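Local structure of carbohydrate binding module (Uncultured bacterium, 2W3J) at residues A[54-59]-A[94-99]. The protein probably binds uronic acid sugars as a calcium-containing, non-catalytic carbohydrate binding module of family 35. Residues are numbered along the deposited sequence; the frame is centred on the assembly and turned at random.
Sequences TAQIRF and TVNVDI
Thr54 and Asp98 face each other in a non-hydrogen-bonded antiparallel pair, and Thr54 OG1 donates to Asp98 OD1 at 3.0 Å. The hydroxyl meets the syn side of the carboxylate from 29° out of its plane; it gets there because OG1 lies anti to the carbonyl carbon of Thr54 (chi1 -56°). Next along this polar face, the amide groups of Gln56 and Asn96 lie nearly coplanar, 3° apart. The extended Gln56 chain also passes Thr94, whose CB is 3.7 Å from Gln56 CD, and Thr94 CG2 then rests 4.0 Å from Arg58 CG. Cutting Gln56 back to an alanine is likely to leave the Asn96 amide without its coplanar neighbour and to open a gap beside Thr94 CB. Between the strands, Ala55 pairs with Val97 and Ile57 with Val95 through two backbone bonds each, Ala55 N to Val97 O being 2.8 Å long. The opposite face is apolar: Val95 CG1 sits 4.0 Å from Ile57 CB and 3.9 Å from Phe59 CE2, and Ile99 CD1 reaches Ala55 CB. Farther out, Leu81 and Phe83 pack on Ile57 and Val95, while Arg58 forms a salt bridge with the calcium ligand Asp122. Strand 93-101 lies at the edge of its sheet. The backbone ladder sets its register on strand 51-60, polar groups meet on one face, and aliphatic and aromatic groups on the other join the pair to the beta-sandwich core.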
loop_
_atom_site.group_PDB
_atom_site.type_symbol
_atom_site.label_atom_id
_atom_site.label_comp_id
_atom_site.label_asym_id
_atom_site.label_seq_id
_atom_site.Cartn_x
_atom_site.Cartn_y
_atom_site.Cartn_z
ATOM N N THR A 54 6.847 5.687 10.092
ATOM C CA THR A 54 5.429 5.869 9.752
ATOM C C THR A 54 5.253 5.768 8.237
ATOM O O THR A 54 5.938 6.479 7.490
ATOM C CB THR A 54 4.920 7.239 10.182
ATOM O OG1 THR A 54 5.171 7.395 11.582
ATOM C CG2 THR A 54 3.437 7.342 9.923
ATOM N N ALA A 55 4.355 4.875 7.799
ATOM C CA ALA A 55 3.971 4.766 6.382
ATOM C C ALA A 55 2.577 5.364 6.250
ATOM O O ALA A 55 1.765 5.322 7.179
ATOM C CB ALA A 55 3.955 3.319 5.923
ATOM N N GLN A 56 2.312 5.988 5.115
ATOM C CA GLN A 56 0.970 6.445 4.851
ATOM C C GLN A 56 0.484 5.868 3.525
ATOM O O GLN A 56 1.136 6.020 2.500
ATOM C CB GLN A 56 0.940 7.974 4.772
ATOM C CG GLN A 56 -0.478 8.503 4.485
ATOM C CD GLN A 56 -0.556 9.993 4.609
ATOM O OE1 GLN A 56 -0.764 10.539 5.710
ATOM N NE2 GLN A 56 -0.383 10.672 3.497
ATOM N N ILE A 57 -0.675 5.222 3.554
ATOM C CA ILE A 57 -1.244 4.620 2.341
ATOM C C ILE A 57 -2.365 5.487 1.862
ATOM O O ILE A 57 -3.254 5.843 2.638
ATOM C CB ILE A 57 -1.781 3.196 2.651
ATOM C CG1 ILE A 57 -0.617 2.325 3.144
ATOM C CG2 ILE A 57 -2.405 2.565 1.362
ATOM C CD1 ILE A 57 -1.056 0.934 3.751
ATOM N N ARG A 58 -2.310 5.898 0.589
ATOM C CA ARG A 58 -3.380 6.734 0.039
ATOM C C ARG A 58 -4.266 5.828 -0.823
ATOM O O ARG A 58 -3.772 5.029 -1.612
ATOM C CB ARG A 58 -2.800 7.867 -0.809
ATOM C CG ARG A 58 -3.818 8.890 -1.276
ATOM C CD ARG A 58 -3.096 10.108 -1.921
ATOM N NE ARG A 58 -4.033 11.186 -2.248
ATOM C CZ ARG A 58 -4.513 11.439 -3.468
ATOM N NH1 ARG A 58 -4.193 10.670 -4.510
ATOM N NH2 ARG A 58 -5.358 12.455 -3.629
ATOM N N PHE A 59 -5.575 5.929 -0.645
ATOM C CA PHE A 59 -6.464 4.929 -1.225
ATOM C C PHE A 59 -7.817 5.507 -1.560
ATOM O O PHE A 59 -8.221 6.573 -1.025
ATOM C CB PHE A 59 -6.644 3.729 -0.245
ATOM C CG PHE A 59 -7.405 4.070 1.029
ATOM C CD1 PHE A 59 -8.795 3.838 1.127
ATOM C CD2 PHE A 59 -6.733 4.594 2.125
ATOM C CE1 PHE A 59 -9.489 4.130 2.309
ATOM C CE2 PHE A 59 -7.422 4.902 3.320
ATOM C CZ PHE A 59 -8.797 4.659 3.418
ATOM N N THR A 94 -6.468 8.701 3.348
ATOM C CA THR A 94 -5.135 8.265 3.749
ATOM C C THR A 94 -5.242 7.544 5.090
ATOM O O THR A 94 -6.152 7.820 5.875
ATOM C CB THR A 94 -4.155 9.443 3.880
ATOM O OG1 THR A 94 -4.709 10.441 4.749
ATOM C CG2 THR A 94 -3.873 10.074 2.513
ATOM N N VAL A 95 -4.354 6.579 5.316
ATOM C CA VAL A 95 -4.282 5.933 6.619
ATOM C C VAL A 95 -2.814 5.803 6.965
ATOM O O VAL A 95 -2.000 5.466 6.109
ATOM C CB VAL A 95 -4.992 4.561 6.642
ATOM C CG1 VAL A 95 -4.465 3.595 5.569
ATOM C CG2 VAL A 95 -4.899 3.914 8.063
ATOM N N ASN A 96 -2.475 6.084 8.216
ATOM C CA ASN A 96 -1.085 5.964 8.669
ATOM C C ASN A 96 -0.888 4.648 9.406
ATOM O O ASN A 96 -1.805 4.151 10.064
ATOM C CB ASN A 96 -0.718 7.124 9.606
ATOM C CG ASN A 96 -0.561 8.435 8.881
ATOM O OD1 ASN A 96 -0.296 8.475 7.674
ATOM N ND2 ASN A 96 -0.719 9.526 9.609
ATOM N N VAL A 97 0.293 4.061 9.278
ATOM C CA VAL A 97 0.596 2.848 10.023
ATOM C C VAL A 97 2.089 2.861 10.345
ATOM O O VAL A 97 2.926 3.187 9.487
ATOM C CB VAL A 97 0.179 1.583 9.241
ATOM C CG1 VAL A 97 0.914 1.487 7.909
ATOM C CG2 VAL A 97 0.394 0.311 10.053
ATOM N N ASP A 98 2.425 2.533 11.592
ATOM C CA ASP A 98 3.826 2.417 11.978
ATOM C C ASP A 98 4.372 1.040 11.643
ATOM O O ASP A 98 3.748 0.003 11.949
ATOM C CB ASP A 98 4.003 2.735 13.458
ATOM C CG ASP A 98 3.797 4.226 13.757
ATOM O OD1 ASP A 98 3.834 5.045 12.809
ATOM O OD2 ASP A 98 3.578 4.580 14.940
ATOM N N ILE A 99 5.532 1.009 11.015
ATOM C CA ILE A 99 6.110 -0.255 10.614
ATOM C C ILE A 99 7.586 -0.384 11.043
ATOM O O ILE A 99 8.375 0.565 10.889
ATOM C CB ILE A 99 5.973 -0.474 9.091
ATOM C CG1 ILE A 99 6.663 0.648 8.304
ATOM C CG2 ILE A 99 4.499 -0.517 8.682
ATOM C CD1 ILE A 99 6.773 0.349 6.780
#